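Transcriptional regulator, TetR family (Agrobacterium tumefaciens, PDB 3C2B) probably binds cis-regulatory DNA and acts as a transcription factor, using a helix-turn-helix motif. Local coordinates at residues L36-L41 against C47-L52; A19-A24 against D60-A65; A111-A116 against D129-R134. All blocks are in the same frame, centred on the assembly; numbering follows the deposited sequence. Where two conformers were deposited one is given.

Contact 1 of 3, residues L36-L41 against C47-L52; sequences LTTSGL and CSKESL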
# COMPACT_ATOMS: atom_id res chain seq x y z
N LEU A 36 8.86 0.52 21.61
CA LEU A 36 9.17 1.92 21.78
C LEU A 36 8.41 2.42 22.99
O LEU A 36 7.32 2.99 22.86
CB LEU A 36 8.76 2.68 20.51
CG LEU A 36 9.50 3.94 20.05
CD1 LEU A 36 8.83 5.19 20.61
CD2 LEU A 36 10.98 3.89 20.38
N THR A 37 8.95 2.14 24.19
CA THR A 37 8.35 2.60 25.44
C THR A 37 9.27 3.62 26.10
O THR A 37 10.50 3.54 25.98
CB THR A 37 8.06 1.46 26.45
OG1 THR A 37 9.29 0.83 26.84
CG2 THR A 37 7.10 0.42 25.86
N THR A 38 8.67 4.58 26.80
CA THR A 38 9.43 5.61 27.52
C THR A 38 10.59 5.02 28.36
O THR A 38 11.69 5.56 28.35
CB THR A 38 8.49 6.58 28.32
OG1 THR A 38 9.04 6.86 29.61
CG2 THR A 38 7.06 6.01 28.48
N SER A 39 10.34 3.89 29.04
CA SER A 39 11.37 3.13 29.77
C SER A 39 12.33 2.34 28.88
O SER A 39 13.49 2.17 29.23
CB SER A 39 10.72 2.17 30.76
OG SER A 39 10.53 2.79 32.02
N GLY A 40 11.85 1.83 27.76
CA GLY A 40 12.71 1.10 26.84
C GLY A 40 13.75 2.08 26.34
O GLY A 40 14.95 1.79 26.38
N LEU A 41 13.29 3.25 25.91
CA LEU A 41 14.17 4.28 25.38
C LEU A 41 15.06 4.98 26.44
O LEU A 41 16.16 5.45 26.13
CB LEU A 41 13.37 5.29 24.55
CG LEU A 41 14.14 6.23 23.61
CD1 LEU A 41 14.68 7.47 24.35
CD2 LEU A 41 15.26 5.49 22.83
N CYS A 47 19.03 7.98 29.09
CA CYS A 47 18.40 9.25 29.46
C CYS A 47 17.27 9.08 30.49
O CYS A 47 16.87 7.96 30.85
CB CYS A 47 17.99 10.08 28.23
SG CYS A 47 16.61 9.47 27.27
N SER A 48 16.79 10.22 30.99
CA SER A 48 15.71 10.24 31.96
C SER A 48 14.38 10.13 31.21
O SER A 48 14.30 10.42 30.01
CB SER A 48 15.79 11.51 32.81
OG SER A 48 14.77 11.56 33.78
N LYS A 49 13.35 9.69 31.92
CA LYS A 49 12.01 9.65 31.35
C LYS A 49 11.41 11.07 31.39
O LYS A 49 10.65 11.45 30.50
CB LYS A 49 11.14 8.57 32.04
CG LYS A 49 9.99 9.04 32.93
CD LYS A 49 8.69 9.24 32.12
CE LYS A 49 7.51 9.58 33.04
NZ LYS A 49 7.81 10.66 34.03
N GLU A 50 11.80 11.85 32.41
CA GLU A 50 11.41 13.27 32.54
C GLU A 50 12.33 14.20 31.74
O GLU A 50 11.96 15.34 31.43
CB GLU A 50 11.29 13.71 34.00
CG GLU A 50 12.46 13.33 34.91
CD GLU A 50 12.22 12.03 35.66
OE1 GLU A 50 11.82 11.03 35.05
OE2 GLU A 50 12.46 12.01 36.89
N SER A 51 13.52 13.71 31.39
CA SER A 51 14.35 14.33 30.36
C SER A 51 13.71 14.21 28.96
O SER A 51 13.72 15.17 28.18
CB SER A 51 15.75 13.72 30.35
OG SER A 51 16.32 13.78 29.06
N LEU A 52 13.15 13.04 28.66
CA LEU A 52 12.39 12.85 27.42
C LEU A 52 11.25 13.87 27.26
O LEU A 52 10.94 14.29 26.14
CB LEU A 52 11.84 11.42 27.34
CG LEU A 52 12.55 10.42 26.42
CD1 LEU A 52 13.87 10.94 25.85
CD2 LEU A 52 12.73 9.07 27.09

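Contact 2 of 3, residues A19-A24 against D60-A65; sequences AVLDQA and DGLLAA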
# COMPACT_ATOMS: atom_id res chain seq x y z
N ALA A 19 21.54 11.50 18.88
CA ALA A 19 21.95 10.18 19.36
C ALA A 19 20.76 9.41 19.97
O ALA A 19 20.62 8.20 19.75
CB ALA A 19 23.06 10.31 20.36
N VAL A 20 19.93 10.13 20.73
CA VAL A 20 18.74 9.56 21.40
C VAL A 20 17.68 9.08 20.38
O VAL A 20 17.14 7.97 20.47
CB VAL A 20 18.13 10.58 22.42
CG1 VAL A 20 16.68 10.24 22.78
CG2 VAL A 20 19.01 10.69 23.70
N LEU A 21 17.38 9.95 19.42
CA LEU A 21 16.45 9.65 18.36
C LEU A 21 16.91 8.46 17.52
O LEU A 21 16.07 7.67 17.05
CB LEU A 21 16.19 10.91 17.53
CG LEU A 21 15.34 11.99 18.22
CD1 LEU A 21 15.33 13.30 17.45
CD2 LEU A 21 13.89 11.52 18.55
N ASP A 22 18.23 8.32 17.32
CA ASP A 22 18.80 7.11 16.70
C ASP A 22 18.49 5.82 17.47
O ASP A 22 18.26 4.78 16.87
CB ASP A 22 20.30 7.25 16.48
CG ASP A 22 20.66 7.91 15.15
OD1 ASP A 22 19.83 7.95 14.21
OD2 ASP A 22 21.81 8.39 15.06
N GLN A 23 18.50 5.89 18.80
CA GLN A 23 18.11 4.74 19.61
C GLN A 23 16.63 4.41 19.46
O GLN A 23 16.23 3.22 19.45
CB GLN A 23 18.44 4.96 21.09
CG GLN A 23 19.92 4.78 21.46
CD GLN A 23 20.57 3.61 20.74
OE1 GLN A 23 21.64 3.77 20.14
NE2 GLN A 23 19.94 2.43 20.79
N ALA A 24 15.82 5.46 19.33
CA ALA A 24 14.37 5.32 19.25
C ALA A 24 13.94 4.73 17.89
O ALA A 24 13.07 3.85 17.83
CB ALA A 24 13.67 6.65 19.53
N ASP A 60 3.44 11.79 22.17
CA ASP A 60 3.05 12.18 20.81
C ASP A 60 4.05 13.13 20.13
O ASP A 60 4.23 13.09 18.91
CB ASP A 60 1.63 12.77 20.80
CG ASP A 60 0.54 11.69 20.64
OD1 ASP A 60 -0.44 11.97 19.91
OD2 ASP A 60 0.65 10.59 21.23
N GLY A 61 4.70 13.97 20.93
CA GLY A 61 5.75 14.85 20.41
C GLY A 61 7.05 14.11 20.11
O GLY A 61 7.80 14.52 19.23
N LEU A 62 7.32 13.03 20.85
CA LEU A 62 8.53 12.25 20.64
C LEU A 62 8.44 11.54 19.30
O LEU A 62 9.40 11.53 18.53
CB LEU A 62 8.71 11.23 21.77
CG LEU A 62 9.62 10.01 21.56
CD1 LEU A 62 11.06 10.38 21.18
CD2 LEU A 62 9.60 9.13 22.80
N LEU A 63 7.28 10.96 19.03
CA LEU A 63 7.01 10.24 17.78
C LEU A 63 7.20 11.14 16.56
O LEU A 63 7.73 10.70 15.54
CB LEU A 63 5.59 9.69 17.81
CG LEU A 63 5.37 8.38 18.58
CD1 LEU A 63 6.42 8.10 19.65
CD2 LEU A 63 3.94 8.34 19.14
N ALA A 64 6.77 12.40 16.70
CA ALA A 64 6.89 13.41 15.64
C ALA A 64 8.33 13.83 15.37
O ALA A 64 8.70 14.07 14.21
CB ALA A 64 6.01 14.64 15.96
N ALA A 65 9.14 13.93 16.43
CA ALA A 65 10.54 14.33 16.30
C ALA A 65 11.34 13.21 15.64
O ALA A 65 12.25 13.48 14.87
CB ALA A 65 11.15 14.74 17.65

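Contact 3 of 3, residues A111-A116 against D129-R134; sequences ALNRLA and DLLLER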
# COMPACT_ATOMS: atom_id res chain seq x y z
N ALA A 111 9.28 1.09 9.35
CA ALA A 111 8.99 1.13 10.78
C ALA A 111 8.27 2.44 11.13
O ALA A 111 7.30 2.41 11.90
CB ALA A 111 10.26 1.02 11.55
N LEU A 112 8.66 3.57 10.54
CA LEU A 112 7.94 4.81 10.82
C LEU A 112 6.50 4.80 10.26
O LEU A 112 5.55 5.22 10.94
CB LEU A 112 8.73 6.02 10.34
CG LEU A 112 9.98 6.16 11.22
CD1 LEU A 112 11.02 7.02 10.49
CD2 LEU A 112 9.67 6.69 12.66
N ASN A 113 6.37 4.32 9.03
CA ASN A 113 5.06 4.10 8.43
C ASN A 113 4.18 3.16 9.24
O ASN A 113 3.02 3.50 9.50
CB ASN A 113 5.17 3.66 6.96
CG ASN A 113 5.37 4.85 6.04
OD1 ASN A 113 4.43 5.57 5.77
ND2 ASN A 113 6.61 5.10 5.62
N ARG A 114 4.72 2.02 9.67
CA ARG A 114 4.01 1.14 10.59
C ARG A 114 3.57 1.89 11.83
O ARG A 114 2.44 1.75 12.28
CB ARG A 114 4.89 -0.02 11.05
CG ARG A 114 5.17 -1.02 9.95
CD ARG A 114 6.14 -2.11 10.42
NE ARG A 114 6.42 -3.01 9.30
CZ ARG A 114 7.65 -3.35 8.92
NH1 ARG A 114 8.71 -2.91 9.62
NH2 ARG A 114 7.82 -4.13 7.89
N LEU A 115 4.46 2.70 12.40
CA LEU A 115 4.14 3.41 13.65
C LEU A 115 2.95 4.36 13.43
O LEU A 115 1.97 4.29 14.18
CB LEU A 115 5.36 4.19 14.15
CG LEU A 115 5.07 5.14 15.31
CD1 LEU A 115 4.87 4.30 16.51
CD2 LEU A 115 6.21 6.13 15.50
N ALA A 116 3.05 5.20 12.40
CA ALA A 116 2.03 6.17 12.01
C ALA A 116 0.70 5.55 11.61
O ALA A 116 -0.35 6.11 11.91
CB ALA A 116 2.55 7.09 10.88
N ASP A 129 -0.32 12.63 9.14
CA ASP A 129 -0.23 13.81 8.26
C ASP A 129 1.21 14.19 7.98
O ASP A 129 1.52 14.72 6.92
CB ASP A 129 -0.98 15.03 8.85
CG ASP A 129 -2.36 14.68 9.41
OD1 ASP A 129 -2.42 13.90 10.39
OD2 ASP A 129 -3.36 15.21 8.88
N LEU A 130 2.09 13.90 8.94
CA LEU A 130 3.51 14.20 8.79
C LEU A 130 4.14 13.35 7.69
O LEU A 130 4.95 13.84 6.91
CB LEU A 130 4.23 14.01 10.12
CG LEU A 130 5.01 15.24 10.58
CD1 LEU A 130 5.49 15.08 12.03
CD2 LEU A 130 6.18 15.50 9.64
N LEU A 131 3.78 12.07 7.62
CA LEU A 131 4.27 11.22 6.53
C LEU A 131 3.52 11.56 5.25
O LEU A 131 4.11 11.61 4.17
CB LEU A 131 4.12 9.73 6.86
CG LEU A 131 5.08 9.03 7.83
CD1 LEU A 131 6.54 9.38 7.58
CD2 LEU A 131 4.70 9.38 9.23
N LEU A 132 2.22 11.81 5.39
CA LEU A 132 1.37 12.18 4.27
C LEU A 132 1.86 13.51 3.61
O LEU A 132 1.94 13.61 2.37
CB LEU A 132 -0.08 12.32 4.77
CG LEU A 132 -1.25 11.53 4.16
CD1 LEU A 132 -0.80 10.18 3.64
CD2 LEU A 132 -2.38 11.39 5.20
N GLU A 133 2.17 14.51 4.44
CA GLU A 133 2.48 15.84 3.93
C GLU A 133 3.95 16.02 3.59
O GLU A 133 4.25 16.79 2.69
CB GLU A 133 2.05 16.94 4.92
CG GLU A 133 0.55 17.09 5.17
CD GLU A 133 0.25 17.86 6.47
OE1 GLU A 133 -0.61 18.76 6.46
OE2 GLU A 133 0.89 17.55 7.52
N ARG A 134 4.86 15.34 4.30
CA ARG A 134 6.28 15.67 4.23
C ARG A 134 7.15 14.46 3.91
O ARG A 134 8.30 14.62 3.48
CB ARG A 134 6.74 16.29 5.57
CG ARG A 134 5.67 17.15 6.27
CD ARG A 134 6.30 18.06 7.36
NE ARG A 134 5.27 18.59 8.25
CZ ARG A 134 5.50 19.09 9.47
NH1 ARG A 134 6.73 19.13 9.97
NH2 ARG A 134 4.48 19.55 10.19

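Contact 1 of 3, residues L36-L41 against C47-L52
Rotation of Leu-41 about its first side-chain bond places CG trans to the main-chain nitrogen (chi1 -164°), which brings CD1 up to Leu-52, while Cys-47 holds SG between its own N and carbonyl carbon (chi1 71°) and meets the same methyl. The nearest partners of Leu-41 CD1 across the contact are Leu-52 CD2 at 3.7 Å, Leu-52 CD1 at 3.9 Å and Cys-47 SG at 4.0 Å. It fits against both branches of Leu-52, the two side chains crossing at a slant. Toward the exposed margin, Thr-38 OG1 rests on the aliphatic part of Lys-49, 3.5 Å from CD and 3.6 Å from CB; the bend at chi2 curls the chain past the hydroxyl, and the ammonium end leads away. Each helix is N-capped: Gly-40 N donates to Thr-37 OG1 (2.9 Å) and Glu-50 N to Ser-48 OG (3.3 Å). Behind the pair, Leu-41 also packs on Val-20 and Ala-24 of helix 15-31. No hydrogen bond crosses between the segments, so apolar fit probably helps to set how helix 49-56 lies against helix 38-45: Leu-41, Cys-47 and Leu-52 form the apolar side and Thr-38 and Lys-49 the exposed margin, as suits a predicted helix-turn-helix.

Contact 2 of 3, residues A19-A24 against D60-A65
Leu-21 carries nearly all of the meeting between 19-24 and 60-65, and the residues on either side of it show how a helix presents just one of its faces to a partner. One position earlier, Val-20 is turned to a different neighbour: its CG1 stays 5.8 Å from Leu-62 CD1, and the side chain packs instead on Trp-55 of helix 49-56. At Leu-21 itself, CG lies trans to the carbonyl carbon and beside the backbone N (chi1 -72°), and the second torsion extends CD1, with CD2 branching beside it. The two methyls divide the work. CD2 meets Leu-62 CD1 at 4.0 Å and looks toward Ala-65 CB at 4.3 Å, whereas CD1 lies 4.0 Å from the carbonyl oxygen Ala-65 O, a van der Waals approach to the backbone of the partner helix.

The leucines run alongside each other in opposing senses, so that they overlap near their ends. Leu-62 achieves this with CG trans to its N (chi1 160°). The small side chain of Ala-65, one turn on, probably helps to allow the approach of 7.8 Å between Leu-21 CA and Ala-65 CA. The next turn brings Ala-24 round, its CB directed at the partner but still 4.8 Å from Leu-62 CD1.

Within the N-terminal helical region of the TetR family, which probably binds DNA, this contact joins the first helix, 15-31, to helix 59-71, which leads out of the helix-turn-helix. Phe-56, at the end of helix 49-56, touches Leu-21, Leu-62 and Ala-65 alike, while Met-66 and Phe-69 extend the apolar seam along helix 59-71.

Contact 3 of 3, residues A111-A116 against D129-R134
Leu-131 points toward helix 107-120 and divides its side chain between Ala-116 and Asn-113, which lie three residues apart on one face of that helix. Its CG stands trans to the carbonyl carbon (chi1 -77°), which sends the branched end across the gap. CD2 then presses on Ala-116 CB at 3.5 Å, a tight methyl-to-methyl approach. The branch point, CG, sits 4.1 Å from Asn-113 OD1, so the amide oxygen meets a hydrocarbon.

The side chains of Asn-113 and Leu-131 run at a slant to one another. Asn-113 leaves its helix obliquely, and its outer end draws nearer to the leucine than its first carbon bond alone would suggest; the other end of the amide, ND2, is spoken for by a hydrogen bond to Ser-109 O, one turn back in the same helix, which helps to fix the group's rotation. At the level of the backbones, Asn-113 CA and Leu-131 CA are 7.4 Å apart, a spacing that the small side chain of Ala-116 probably helps to allow.

The contact joins helices 107-120 and 127-134 within the AefR-like C-terminal family region, and two further surfaces meet it there. Leu-131 also touches Ile-67 of helix 59-71, and both Asn-113 and Ala-116 pack on Leu-182 of the second subunit. With no hydrogen bond between the segments, the join depends on shape and dispersion forces, and the one polar side chain it includes has its amide nitrogen satisfied within its own helix.

Overall arrangement
All three contacts rely on leucine packing without a hydrogen bond between segments, but their settings differ. Contact 1 is the outermost, its centre about 28 Å from the centre of the chain, and only partly buried, so it mixes apolar fit with a threonine-lysine margin. Contact 2 is buried and wholly apolar in its side chains; it encloses contact 1 in sequence and touches it directly, Leu-41 CD1 lying 3.8 Å from Val-20 CG1. Contact 3, also buried, belongs to the C-terminal domain and alone adjoins the second subunit. Helix 59-71 bridges the two regions: Leu-63 CG reaches Leu-115 CD2 at 3.9 Å, whereas contacts 1 and 3 do not meet.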